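Local atomic coordinates of DMATS type aromatic prenyltransferase (Streptomyces coelicolor, PDB entry 6ZS0), a protein that probably transfers a dimethylallyl group from its diphosphate to carbon 5 of the indole ring of tryptophan, as a 5-dimethylallyltryptophan synthase with an ABBA-barrel fold. Residues P131-A137 and V148-N153; A163-R167 and F179-P183; A203-H209 and A254-F260; P268-T272 and A330-D334; T272-R278 and I324-A330. All blocks are in the same frame, centred on the assembly; numbering follows the deposited sequence.

Interaction 1. Residues P131-A137 and V148-N153; sequences PLALWCA and VKVYLN
Trp135 O is met by Tyr151 N at 2.8 Å with an N-H...O angle of 178°, the straightest bond of the contact, and the CA-H group of Val150 leans on the same oxygen. This hydrogen-bonded antiparallel pair belongs to the beta hairpin of strands 135-139 and 147-152, part of the ABBA barrel. Its neighbours follow in regular register: Cys136 with Val150 is a non-hydrogen-bonded pair, and Ala137 with Lys149 is hydrogen-bonded again. On the face that carries Trp135, Ala137 and Tyr151, the tyrosine turns its edge to the alanine, CE1 lying 3.8 Å from Ala137 CB. Beside it, Leu132 CD1 sits 3.6 Å above the plane of the Trp135 indole, over its centre, and the indole NE1 is hydrogen-bonded to Glu83. The other face is apolar. Leu134 CG packs on Val150 CG1 at 3.8 Å, while Leu134 and Leu152 run side by side in the same direction; Val102 of helix 91-109 covers this layer, which puts it on the outside of the barrel. Past the strand pairing, a water links the two segments, donating to Ala133 O at 2.7 Å and accepting from Asn153 N at 2.9 Å. The Asn153 amide, whose OD1 receives Ala155 N, has CG anti to its own backbone N (chi1 180°), and this carries ND2 to Leu132 O for a weak bond of 3.1 Å, bent to 134°.

Interaction 2. Residues A163-R167 and F179-P183; sequences AATVR and FDSLP
Arg167, on helix 162-175, and Phe179, in the 3-10 turn that follows this helix, bring their CA atoms within 5.1 Å, the nearest backbone approach of the two segments. A water spans the gap, donating to Arg167 O at 3.2 Å and accepting from Phe179 N at 3.0 Å. Beside this bridge, the Arg167 chain bends at chi3 (-62°) and grips Asp180 end-on in a two-pronged salt bridge, NH1 to OD1 at 2.9 Å and NH2 to OD2 at 3.0 Å; the second bond is almost straight (175°) and comes from above the carboxylate plane. NH2 also reaches Gln177. One guanidinium face receives Phe179 CD2, with the two planes turned 53° apart. Val166 CG1 approaches the edge of the Phe179 ring at CD1 (3.9 Å), and Ala163 CB touches its CZ (3.9 Å). A methionine in place of Arg167 would probably leave the Asp180 carboxylate without its ionic mate in this contact and the 3-10 turn less firmly tied to the helix. Val166 and Leu182 both continue inward to Val205 of strand 202-209, so the helix and its returning turn together form part of the outer layer that surrounds the sheet in an ABBA barrel.

Interaction 3. Residues A203-H209 and A254-F260; sequences AKVYLRH and AQSCHSF
Strands 202-209 and 254-260 are antiparallel neighbours in the ABBA barrel, paired without a break from Ala203-Phe260 to His209-Ala254. Backbone bonds such as Val205 N to His258 O (2.9 Å, 172°) mark the register. Tyr206 and Cys257 form a non-hydrogen-bonded pair with CA atoms 4.3 Å apart, close enough for Cys257 CB to sit over the tyrosine face, 3.9 Å from the ring centroid and 15° off the normal, a CH-pi contact. In one of the two deposited conformers of Cys257 the sulfur also lies over this face, a contact doubtful to that extent. With a leucine in place of Tyr206, Cys257 CB is likely to lose the flat surface it rests on. The opposite face, carrying Val205, Leu207, His209, Ser256 and His258, packs against helix 162-175 through Val205 and is therefore the outer one. There the rotation of Ser256 (chi1 61°) places OG between two imidazoles, 2.7 Å from His209 NE2, at the edge and in the plane of that ring, and 2.8 Å from His258 NE2. Since one hydroxyl has a single proton to give, these two bonds together imply that at least one of the imidazoles probably carries hydrogen on NE2.

Interaction 4. Residues P268-T272 and A330-D334; sequences PSGFT and AGQRD
Arg333 lays its guanidinium flat against Ser269, so that Ser269 CB stands over the centre of one face, 3.8 Å from Arg333 CZ. The pair lies at the end of an antiparallel ladder between strands 270-275 and 324-332 of the ABBA barrel, just where the first strand carries a classic beta bulge: Ser269 and Gly270 both face Ser259 of the preceding strand. Arg333 CG is anti to the backbone N (chi1 -178°), and the chain then bends at chi3 to fold back over the serine. Its polar end is held elsewhere, NE by Asp224 O and NH1 by a salt bridge to Asp262. Alongside this overlap the backbones are joined by a nearly straight bond, Arg333 N to Ser269 O at 2.9 Å and 173°. Gln332 comes at the bulge from the other side of its strand. Bent at chi2 (-72°), it brings NE2 to 3.3 Å from Gly270 CA; with Gln332 placed so, a CB built on Gly270 would lie 2.3 Å from its NE2, a clash. Next along the ladder, Phe271 and Gly331 are a hydrogen-bonded pair (Gly331 N to Phe271 O, 2.8 Å), and the phenyl ring leaves on the outer face to meet His258. Thr272 and Ala330 close the register as a non-hydrogen-bonded pair, the methyl CB of Ala330 touching Thr272 OG1 at 3.3 Å. That hydroxyl is held by a water 2.6 Å from Thr272 OG1, which also donates to Gly331 O at 2.8 Å.

Interaction 5. Residues T272-R278 and I324-A330; sequences TLYIPVR and IAYLALA
Pro276 lies against one face of the Tyr326 ring, its CA 4.0 Å from the ring centroid and 24° off the normal, a CH-pi contact; Pro276 CB extends it to CE2 of the same ring at 3.7 Å. The second flat group, Tyr274, has Thr272 CG2 above one face near its rim, and Ala328 CB meets it obliquely, 3.7 Å from Tyr274 CD1. Tyr274 belongs to the antiparallel pairing of strands 270-275 and 324-332 in the ABBA barrel, and Tyr326 lies on the second strand just past the last pair. Tyr274 and Ala328 are a non-hydrogen-bonded pair flanked by the hydrogen-bonded pairs Leu273-Leu329 and Ile275-Leu327. In the latter, Ile275 N reaches Leu327 O at 2.9 Å and 175°. Leu273, Ile275 and Leu329 project to the opposite face and pack on helix 229-240, outside the barrel, so Tyr274 must lie on the inner side. The first strand then ends in an inverse gamma turn centred on Pro276, in which Val277 N returns to Ile275 O by a weak bond of 2.8 Å. Val277 CG1, between the backbone N and the carbonyl carbon (chi1 62°), drops onto Ile324 CG2 at 3.6 Å and also meets Leu327 CG at 4.0 Å. Beyond the turn the chain stays tied to the second strand by one more backbone link, weak although nearly linear: Arg278 N to Ala325 O, 3.4 Å.

Interactions 1, 3, 4 and 5 all lie in one closed sheet, strand 191-195 separating interaction 1 from interaction 3, whereas interaction 2 lies outside it, its centre about 10 Å from that of interaction 3; Val166 CG1 touches Val205 CG1 at 3.6 Å. Interaction 3 passes directly into the next strand, through Ser259 O to Ser269 N (2.8 Å) in interaction 4 and Gln255 O to Tyr274 N (2.8 Å) in interaction 5. Interactions 4 and 5 share Thr272 and Ala330. Within the barrel, Tyr206 OH lies 3.3 Å from Tyr151 OH of interaction 1, probably hydrogen-bonded, and 3.3 Å from Tyr274 OH of interaction 5, a tyrosine cluster consistent with the tyrosine-lined active-site chamber of this family.

Interaction 1. Residues P131-A137 and V148-N153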
# COMPACT_ATOMS: atom_id res chain seq x y z
N PRO A 131 13.58 5.59 -3.14
CA PRO A 131 13.06 4.78 -4.26
C PRO A 131 11.75 5.21 -4.93
O PRO A 131 11.29 4.54 -5.84
CB PRO A 131 12.85 3.45 -3.53
CG PRO A 131 12.40 3.87 -2.18
CD PRO A 131 13.30 5.02 -1.83
N LEU A 132 11.16 6.31 -4.49
CA LEU A 132 9.92 6.86 -5.06
C LEU A 132 9.95 8.37 -4.93
O LEU A 132 10.74 8.90 -4.10
CB LEU A 132 8.69 6.25 -4.37
CG LEU A 132 8.29 6.83 -3.01
CD1 LEU A 132 6.79 6.62 -2.69
CD2 LEU A 132 9.14 6.23 -1.92
N ALA A 133 9.11 9.05 -5.72
CA ALA A 133 8.78 10.48 -5.57
C ALA A 133 7.34 10.64 -5.08
O ALA A 133 7.12 11.43 -4.17
CB ALA A 133 9.00 11.20 -6.88
N LEU A 134 6.38 9.92 -5.66
CA LEU A 134 4.95 10.12 -5.30
C LEU A 134 4.16 8.92 -5.78
O LEU A 134 4.19 8.61 -6.99
CB LEU A 134 4.42 11.41 -5.93
CG LEU A 134 3.03 11.83 -5.45
CD1 LEU A 134 2.91 13.35 -5.51
CD2 LEU A 134 1.91 11.14 -6.25
N TRP A 135 3.48 8.27 -4.87
CA TRP A 135 2.48 7.25 -5.20
C TRP A 135 1.14 7.77 -4.70
O TRP A 135 1.10 8.58 -3.79
CB TRP A 135 2.78 5.89 -4.55
CG TRP A 135 4.06 5.26 -4.97
CD1 TRP A 135 4.84 5.54 -6.06
CD2 TRP A 135 4.71 4.17 -4.28
NE1 TRP A 135 5.91 4.69 -6.10
CE2 TRP A 135 5.86 3.86 -5.02
CE3 TRP A 135 4.43 3.47 -3.12
CZ2 TRP A 135 6.74 2.86 -4.61
CZ3 TRP A 135 5.30 2.48 -2.72
CH2 TRP A 135 6.41 2.17 -3.47
N CYS A 136 0.10 7.28 -5.32
CA CYS A 136 -1.29 7.60 -4.99
C CYS A 136 -2.04 6.30 -4.72
O CYS A 136 -1.93 5.37 -5.53
CB CYS A 136 -1.91 8.39 -6.13
SG CYS A 136 -3.57 8.96 -5.73
N ALA A 137 -2.77 6.23 -3.60
CA ALA A 137 -3.71 5.12 -3.36
C ALA A 137 -5.13 5.67 -3.44
O ALA A 137 -5.42 6.72 -2.84
CB ALA A 137 -3.47 4.49 -2.03
N VAL A 148 -8.56 9.56 -1.49
CA VAL A 148 -7.22 9.76 -2.11
C VAL A 148 -6.17 9.86 -1.01
O VAL A 148 -6.31 10.68 -0.11
CB VAL A 148 -7.22 10.98 -3.04
CG1 VAL A 148 -5.84 11.28 -3.59
CG2 VAL A 148 -8.23 10.81 -4.17
N LYS A 149 -5.12 9.05 -1.12
CA LYS A 149 -3.98 9.05 -0.20
C LYS A 149 -2.73 9.26 -1.05
O LYS A 149 -2.65 8.60 -2.08
CB LYS A 149 -3.92 7.71 0.52
CG LYS A 149 -2.99 7.63 1.72
CD LYS A 149 -3.23 6.39 2.55
CE LYS A 149 -4.69 6.00 2.62
NZ LYS A 149 -4.95 5.04 3.72
N VAL A 150 -1.85 10.16 -0.65
CA VAL A 150 -0.57 10.41 -1.34
C VAL A 150 0.58 9.94 -0.46
O VAL A 150 0.60 10.31 0.70
CB VAL A 150 -0.46 11.90 -1.69
CG1 VAL A 150 0.83 12.21 -2.39
CG2 VAL A 150 -1.64 12.30 -2.54
N TYR A 151 1.52 9.20 -1.06
CA TYR A 151 2.74 8.65 -0.42
C TYR A 151 3.95 9.41 -0.95
O TYR A 151 4.11 9.51 -2.15
CB TYR A 151 2.88 7.17 -0.73
CG TYR A 151 1.87 6.29 -0.05
CD1 TYR A 151 0.61 6.15 -0.58
CD2 TYR A 151 2.19 5.61 1.11
CE1 TYR A 151 -0.34 5.34 0.04
CE2 TYR A 151 1.25 4.81 1.74
CZ TYR A 151 -0.01 4.68 1.21
OH TYR A 151 -0.92 3.86 1.80
N LEU A 152 4.72 9.95 -0.02
CA LEU A 152 5.95 10.72 -0.31
C LEU A 152 7.14 10.07 0.38
O LEU A 152 6.92 9.18 1.25
CB LEU A 152 5.73 12.15 0.16
CG LEU A 152 4.50 12.86 -0.38
CD1 LEU A 152 4.24 14.13 0.38
CD2 LEU A 152 4.69 13.15 -1.86
N ASN A 153 8.34 10.47 -0.01
CA ASN A 153 9.63 9.80 0.34
C ASN A 153 10.44 10.63 1.32
O ASN A 153 11.09 11.59 0.91
CB ASN A 153 10.45 9.58 -0.92
CG ASN A 153 11.77 8.91 -0.66
OD1 ASN A 153 12.03 8.41 0.43
ND2 ASN A 153 12.62 8.90 -1.67
O HOH W 1 8.70 12.33 -2.20

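Interaction 2. Residues A163-R167 and F179-P183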
# COMPACT_ATOMS: atom_id res chain seq x y z
N ALA A 163 14.75 11.58 9.15
CA ALA A 163 14.18 11.93 10.47
C ALA A 163 13.81 13.40 10.52
O ALA A 163 12.69 13.72 10.96
CB ALA A 163 15.16 11.55 11.56
N ALA A 164 14.69 14.29 10.08
CA ALA A 164 14.47 15.75 10.11
C ALA A 164 13.30 16.10 9.18
O ALA A 164 12.48 17.03 9.51
CB ALA A 164 15.74 16.47 9.70
N THR A 165 13.20 15.39 8.06
CA THR A 165 12.11 15.63 7.07
C THR A 165 10.77 15.25 7.70
O THR A 165 9.84 16.03 7.56
CB THR A 165 12.41 14.90 5.76
OG1 THR A 165 13.67 15.38 5.33
CG2 THR A 165 11.38 15.16 4.69
N VAL A 166 10.67 14.10 8.38
CA VAL A 166 9.40 13.66 9.02
C VAL A 166 9.03 14.66 10.13
O VAL A 166 7.83 15.06 10.23
CB VAL A 166 9.47 12.22 9.55
CG1 VAL A 166 8.22 11.86 10.31
CG2 VAL A 166 9.72 11.21 8.43
N ARG A 167 10.00 15.02 10.96
CA ARG A 167 9.74 15.95 12.09
C ARG A 167 9.18 17.26 11.53
O ARG A 167 8.18 17.73 12.04
CB ARG A 167 11.00 16.15 12.92
CG ARG A 167 10.83 17.21 14.00
CD ARG A 167 12.14 17.52 14.68
NE ARG A 167 12.72 16.37 15.37
CZ ARG A 167 12.36 15.93 16.58
NH1 ARG A 167 12.99 14.90 17.12
NH2 ARG A 167 11.36 16.49 17.24
N PHE A 179 6.76 13.85 16.17
CA PHE A 179 7.91 12.99 15.80
C PHE A 179 8.41 12.21 17.01
O PHE A 179 8.76 11.02 16.87
CB PHE A 179 9.07 13.80 15.23
CG PHE A 179 10.22 12.91 14.84
CD1 PHE A 179 10.19 12.21 13.65
CD2 PHE A 179 11.28 12.71 15.71
CE1 PHE A 179 11.23 11.37 13.30
CE2 PHE A 179 12.32 11.86 15.37
CZ PHE A 179 12.29 11.19 14.17
N ASP A 180 8.46 12.86 18.17
CA ASP A 180 9.04 12.28 19.42
C ASP A 180 8.13 11.21 20.05
O ASP A 180 8.64 10.49 20.91
CB ASP A 180 9.41 13.40 20.39
CG ASP A 180 10.53 14.25 19.83
OD1 ASP A 180 11.50 13.66 19.34
OD2 ASP A 180 10.41 15.48 19.87
N SER A 181 6.88 11.07 19.60
CA SER A 181 5.94 10.00 20.04
C SER A 181 6.20 8.69 19.27
O SER A 181 5.65 7.65 19.68
CB SER A 181 4.51 10.42 19.88
OG SER A 181 4.16 10.42 18.50
N LEU A 182 6.97 8.73 18.19
CA LEU A 182 7.18 7.54 17.32
C LEU A 182 8.17 6.59 18.00
O LEU A 182 9.17 7.04 18.59
CB LEU A 182 7.68 7.95 15.94
CG LEU A 182 6.73 8.78 15.09
CD1 LEU A 182 7.48 9.40 13.93
CD2 LEU A 182 5.57 7.95 14.59
N PRO A 183 7.95 5.26 17.90
CA PRO A 183 8.92 4.29 18.39
C PRO A 183 10.20 4.29 17.54
O PRO A 183 10.20 4.86 16.46
CB PRO A 183 8.17 2.96 18.28
CG PRO A 183 7.25 3.18 17.10
CD PRO A 183 6.79 4.62 17.27
O HOH W 2 7.15 16.55 14.82

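Interaction 3. Residues A203-H209 and A254-F260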
# COMPACT_ATOMS: atom_id res chain seq x y z
N ALA A 203 -2.29 12.60 8.72
CA ALA A 203 -0.85 12.36 8.43
C ALA A 203 -0.46 10.98 8.92
O ALA A 203 -0.77 10.64 10.07
CB ALA A 203 0.02 13.40 9.06
N LYS A 204 0.21 10.21 8.06
CA LYS A 204 0.61 8.82 8.35
C LYS A 204 2.13 8.74 8.21
O LYS A 204 2.65 9.15 7.16
CB LYS A 204 -0.09 7.87 7.38
CG LYS A 204 -1.62 7.88 7.48
CD LYS A 204 -2.30 7.08 6.37
CE LYS A 204 -3.57 6.39 6.85
NZ LYS A 204 -3.26 5.17 7.64
N VAL A 205 2.82 8.29 9.26
CA VAL A 205 4.29 8.10 9.24
C VAL A 205 4.56 6.61 9.24
O VAL A 205 4.03 5.91 10.09
CB VAL A 205 5.01 8.79 10.41
CG1 VAL A 205 6.52 8.68 10.28
CG2 VAL A 205 4.60 10.25 10.54
N TYR A 206 5.34 6.14 8.28
CA TYR A 206 5.75 4.73 8.18
C TYR A 206 7.16 4.57 8.71
O TYR A 206 8.03 5.42 8.41
CB TYR A 206 5.65 4.23 6.74
CG TYR A 206 4.26 4.05 6.23
CD1 TYR A 206 3.46 5.14 5.96
CD2 TYR A 206 3.74 2.78 6.04
CE1 TYR A 206 2.17 4.97 5.49
CE2 TYR A 206 2.47 2.60 5.52
CZ TYR A 206 1.68 3.70 5.26
OH TYR A 206 0.40 3.57 4.80
N LEU A 207 7.39 3.51 9.49
CA LEU A 207 8.71 3.12 10.00
C LEU A 207 9.07 1.77 9.42
O LEU A 207 8.19 0.90 9.36
CB LEU A 207 8.67 3.03 11.53
CG LEU A 207 8.86 4.34 12.31
CD1 LEU A 207 7.88 5.39 11.90
CD2 LEU A 207 8.73 4.08 13.80
N ARG A 208 10.34 1.59 9.10
CA ARG A 208 10.95 0.29 8.74
C ARG A 208 11.41 -0.40 10.03
O ARG A 208 11.97 0.32 10.90
CB ARG A 208 12.13 0.53 7.81
CG ARG A 208 12.56 -0.68 6.99
CD ARG A 208 13.69 -0.34 6.02
NE ARG A 208 13.83 1.10 5.81
CZ ARG A 208 13.43 1.79 4.73
NH1 ARG A 208 13.58 3.10 4.72
NH2 ARG A 208 12.88 1.19 3.68
N HIS A 209 11.22 -1.70 10.14
CA HIS A 209 11.67 -2.46 11.34
C HIS A 209 12.46 -3.67 10.87
O HIS A 209 11.86 -4.61 10.38
CB HIS A 209 10.49 -2.86 12.22
CG HIS A 209 9.70 -1.70 12.72
ND1 HIS A 209 10.18 -0.84 13.70
CD2 HIS A 209 8.49 -1.22 12.36
CE1 HIS A 209 9.29 0.11 13.91
NE2 HIS A 209 8.26 -0.10 13.09
N ALA A 254 9.75 -5.56 8.05
CA ALA A 254 8.38 -5.24 8.42
C ALA A 254 8.26 -3.71 8.45
O ALA A 254 9.30 -3.03 8.51
CB ALA A 254 7.97 -5.86 9.73
N GLN A 255 7.05 -3.22 8.43
CA GLN A 255 6.78 -1.76 8.52
C GLN A 255 5.69 -1.54 9.53
O GLN A 255 4.82 -2.44 9.73
CB GLN A 255 6.43 -1.15 7.16
CG GLN A 255 7.58 -1.23 6.17
CD GLN A 255 7.25 -0.52 4.88
OE1 GLN A 255 6.54 0.49 4.87
NE2 GLN A 255 7.84 -1.00 3.80
N SER A 256 5.70 -0.36 10.14
CA SER A 256 4.54 0.12 10.92
C SER A 256 4.12 1.47 10.36
O SER A 256 4.97 2.17 9.79
CB SER A 256 4.82 0.18 12.41
OG SER A 256 5.89 1.07 12.69
N CYS A 257 2.87 1.81 10.54
CA CYS A 257 2.29 3.11 10.16
C CYS A 257 1.68 3.73 11.44
O CYS A 257 1.01 2.97 12.18
CB CYS A 257 1.23 2.87 9.09
SG CYS A 257 0.26 4.33 8.67
N HIS A 258 1.88 5.02 11.65
CA HIS A 258 1.37 5.76 12.83
C HIS A 258 0.57 6.94 12.31
O HIS A 258 1.19 7.78 11.60
CB HIS A 258 2.55 6.16 13.73
CG HIS A 258 3.40 4.98 14.03
ND1 HIS A 258 3.27 4.26 15.20
CD2 HIS A 258 4.33 4.33 13.29
CE1 HIS A 258 4.09 3.24 15.17
NE2 HIS A 258 4.76 3.25 13.99
N SER A 259 -0.71 6.97 12.64
CA SER A 259 -1.72 7.88 12.07
C SER A 259 -1.95 9.00 13.07
O SER A 259 -2.33 8.69 14.22
CB SER A 259 -3.01 7.14 11.76
OG SER A 259 -2.84 6.31 10.61
N PHE A 260 -1.69 10.25 12.63
CA PHE A 260 -2.01 11.51 13.36
C PHE A 260 -3.21 12.19 12.67
O PHE A 260 -3.06 12.66 11.52
CB PHE A 260 -0.77 12.39 13.38
CG PHE A 260 0.43 11.76 14.04
CD1 PHE A 260 0.65 11.91 15.40
CD2 PHE A 260 1.34 11.02 13.30
CE1 PHE A 260 1.75 11.33 16.01
CE2 PHE A 260 2.45 10.45 13.91
CZ PHE A 260 2.65 10.60 15.27
O HOH W 3 11.46 -7.29 10.14

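Interaction 4. Residues P268-T272 and A330-D334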
# COMPACT_ATOMS: atom_id res chain seq x y z
N PRO A 268 -0.15 9.52 18.09
CA PRO A 268 -0.99 8.91 17.06
C PRO A 268 -2.25 8.24 17.60
O PRO A 268 -2.23 7.74 18.70
CB PRO A 268 -0.05 7.88 16.40
CG PRO A 268 0.91 7.50 17.50
CD PRO A 268 1.08 8.76 18.33
N SER A 269 -3.32 8.28 16.80
CA SER A 269 -4.63 7.66 17.12
C SER A 269 -4.80 6.35 16.35
O SER A 269 -5.79 5.65 16.57
CB SER A 269 -5.76 8.60 16.82
OG SER A 269 -5.73 8.97 15.46
N GLY A 270 -3.85 6.02 15.46
CA GLY A 270 -3.97 4.79 14.67
C GLY A 270 -2.62 4.15 14.48
O GLY A 270 -1.61 4.88 14.51
N PHE A 271 -2.61 2.82 14.40
CA PHE A 271 -1.37 2.02 14.24
C PHE A 271 -1.64 0.83 13.33
O PHE A 271 -2.62 0.10 13.53
CB PHE A 271 -0.87 1.57 15.60
CG PHE A 271 0.19 0.51 15.52
CD1 PHE A 271 -0.13 -0.83 15.67
CD2 PHE A 271 1.51 0.85 15.27
CE1 PHE A 271 0.86 -1.81 15.61
CE2 PHE A 271 2.49 -0.13 15.20
CZ PHE A 271 2.16 -1.46 15.38
N THR A 272 -0.74 0.59 12.36
CA THR A 272 -0.83 -0.61 11.51
C THR A 272 0.53 -1.31 11.50
O THR A 272 1.58 -0.60 11.41
CB THR A 272 -1.28 -0.28 10.08
OG1 THR A 272 -2.54 0.39 10.15
CG2 THR A 272 -1.37 -1.52 9.21
N ALA A 330 -4.58 -3.46 11.32
CA ALA A 330 -4.75 -2.00 11.35
C ALA A 330 -5.69 -1.64 12.50
O ALA A 330 -6.83 -2.12 12.48
CB ALA A 330 -5.29 -1.50 10.04
N GLY A 331 -5.19 -0.88 13.46
CA GLY A 331 -5.95 -0.35 14.59
C GLY A 331 -6.24 1.13 14.42
O GLY A 331 -5.41 1.87 13.83
N GLN A 332 -7.39 1.55 14.92
CA GLN A 332 -7.78 2.97 15.07
C GLN A 332 -8.54 3.09 16.39
O GLN A 332 -9.39 2.24 16.65
CB GLN A 332 -8.62 3.43 13.88
CG GLN A 332 -7.86 4.38 12.96
CD GLN A 332 -7.66 5.75 13.58
OE1 GLN A 332 -8.53 6.26 14.29
NE2 GLN A 332 -6.53 6.37 13.28
N ARG A 333 -8.17 4.07 17.20
CA ARG A 333 -8.83 4.40 18.49
C ARG A 333 -10.36 4.27 18.35
O ARG A 333 -10.91 4.87 17.40
CB ARG A 333 -8.40 5.80 18.90
CG ARG A 333 -8.95 6.28 20.22
CD ARG A 333 -8.51 7.71 20.46
NE ARG A 333 -7.07 7.81 20.65
CZ ARG A 333 -6.36 8.93 20.55
NH1 ARG A 333 -6.95 10.07 20.24
NH2 ARG A 333 -5.05 8.90 20.74
N ASP A 334 -10.99 3.49 19.23
CA ASP A 334 -12.47 3.35 19.36
C ASP A 334 -13.04 2.71 18.09
O ASP A 334 -14.18 3.07 17.70
CB ASP A 334 -13.14 4.70 19.63
O HOH W 4 -4.06 2.13 11.43

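Interaction 5. Residues T272-R278 and I324-A330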
# COMPACT_ATOMS: atom_id res chain seq x y z
N THR A 272 -0.74 0.59 12.36
CA THR A 272 -0.83 -0.61 11.51
C THR A 272 0.53 -1.31 11.50
O THR A 272 1.58 -0.60 11.41
CB THR A 272 -1.28 -0.28 10.08
OG1 THR A 272 -2.54 0.39 10.15
CG2 THR A 272 -1.37 -1.52 9.21
N LEU A 273 0.51 -2.64 11.62
CA LEU A 273 1.72 -3.48 11.40
C LEU A 273 1.60 -4.25 10.09
O LEU A 273 0.57 -4.91 9.88
CB LEU A 273 1.90 -4.45 12.57
CG LEU A 273 3.14 -5.33 12.48
CD1 LEU A 273 4.40 -4.52 12.63
CD2 LEU A 273 3.11 -6.41 13.56
N TYR A 274 2.61 -4.13 9.24
CA TYR A 274 2.70 -4.76 7.90
C TYR A 274 3.77 -5.85 7.94
O TYR A 274 4.95 -5.57 8.31
CB TYR A 274 3.08 -3.74 6.82
CG TYR A 274 2.16 -2.54 6.70
CD1 TYR A 274 1.16 -2.49 5.73
CD2 TYR A 274 2.31 -1.45 7.55
CE1 TYR A 274 0.31 -1.39 5.64
CE2 TYR A 274 1.49 -0.34 7.44
CZ TYR A 274 0.47 -0.31 6.51
OH TYR A 274 -0.36 0.78 6.44
N ILE A 275 3.39 -7.07 7.60
CA ILE A 275 4.33 -8.21 7.48
C ILE A 275 4.42 -8.63 6.01
O ILE A 275 3.41 -8.97 5.40
CB ILE A 275 3.87 -9.38 8.38
CG1 ILE A 275 3.70 -8.98 9.85
CG2 ILE A 275 4.81 -10.56 8.22
CD1 ILE A 275 4.90 -8.46 10.50
N PRO A 276 5.64 -8.65 5.43
CA PRO A 276 5.84 -9.10 4.04
C PRO A 276 5.75 -10.63 3.93
O PRO A 276 6.76 -11.32 3.72
CB PRO A 276 7.23 -8.54 3.72
CG PRO A 276 7.94 -8.54 5.03
CD PRO A 276 6.88 -8.20 6.06
N VAL A 277 4.52 -11.12 4.00
CA VAL A 277 4.24 -12.58 4.11
C VAL A 277 4.85 -13.33 2.92
O VAL A 277 5.22 -14.49 3.10
CB VAL A 277 2.73 -12.84 4.24
CG1 VAL A 277 1.96 -12.38 3.04
CG2 VAL A 277 2.42 -14.31 4.49
N ARG A 278 5.00 -12.69 1.75
CA ARG A 278 5.53 -13.38 0.55
C ARG A 278 6.93 -13.91 0.81
O ARG A 278 7.37 -14.80 0.07
CB ARG A 278 5.51 -12.51 -0.71
CG ARG A 278 6.37 -11.25 -0.68
CD ARG A 278 6.41 -10.64 -2.07
NE ARG A 278 7.16 -11.55 -2.93
CZ ARG A 278 7.10 -11.60 -4.28
NH1 ARG A 278 7.82 -12.49 -4.91
NH2 ARG A 278 6.36 -10.77 -4.96
N ILE A 324 -0.09 -12.64 -2.67
CA ILE A 324 -0.26 -11.89 -1.40
C ILE A 324 1.12 -11.40 -0.98
O ILE A 324 1.94 -12.21 -0.55
CB ILE A 324 -0.95 -12.73 -0.32
CG1 ILE A 324 -2.33 -13.18 -0.75
CG2 ILE A 324 -0.99 -11.94 0.98
CD1 ILE A 324 -3.02 -14.11 0.23
N ALA A 325 1.38 -10.11 -1.13
CA ALA A 325 2.70 -9.50 -0.86
C ALA A 325 2.84 -9.20 0.64
O ALA A 325 3.86 -9.55 1.23
CB ALA A 325 2.88 -8.26 -1.67
N TYR A 326 1.86 -8.54 1.22
CA TYR A 326 1.85 -8.20 2.66
C TYR A 326 0.50 -8.56 3.26
O TYR A 326 -0.53 -8.53 2.56
CB TYR A 326 2.06 -6.70 2.91
CG TYR A 326 3.45 -6.16 2.66
CD1 TYR A 326 3.92 -5.96 1.38
CD2 TYR A 326 4.28 -5.84 3.72
CE1 TYR A 326 5.20 -5.45 1.17
CE2 TYR A 326 5.54 -5.30 3.52
CZ TYR A 326 6.02 -5.14 2.24
OH TYR A 326 7.29 -4.62 2.07
N LEU A 327 0.51 -8.82 4.55
CA LEU A 327 -0.68 -8.80 5.41
C LEU A 327 -0.49 -7.72 6.45
O LEU A 327 0.62 -7.51 6.90
CB LEU A 327 -0.85 -10.16 6.09
CG LEU A 327 -1.24 -11.32 5.19
CD1 LEU A 327 -1.32 -12.60 5.99
CD2 LEU A 327 -2.52 -11.06 4.43
N ALA A 328 -1.56 -7.07 6.86
CA ALA A 328 -1.48 -5.98 7.85
C ALA A 328 -2.65 -6.11 8.83
O ALA A 328 -3.77 -6.48 8.41
CB ALA A 328 -1.50 -4.62 7.19
N LEU A 329 -2.36 -5.75 10.06
CA LEU A 329 -3.38 -5.57 11.13
C LEU A 329 -3.41 -4.08 11.47
O LEU A 329 -2.38 -3.53 11.89
CB LEU A 329 -2.99 -6.43 12.31
CG LEU A 329 -3.98 -6.42 13.47
CD1 LEU A 329 -5.31 -7.00 13.04
CD2 LEU A 329 -3.39 -7.15 14.66
N ALA A 330 -4.58 -3.46 11.32
CA ALA A 330 -4.75 -2.00 11.35
C ALA A 330 -5.69 -1.64 12.50
O ALA A 330 -6.83 -2.12 12.48
CB ALA A 330 -5.29 -1.50 10.04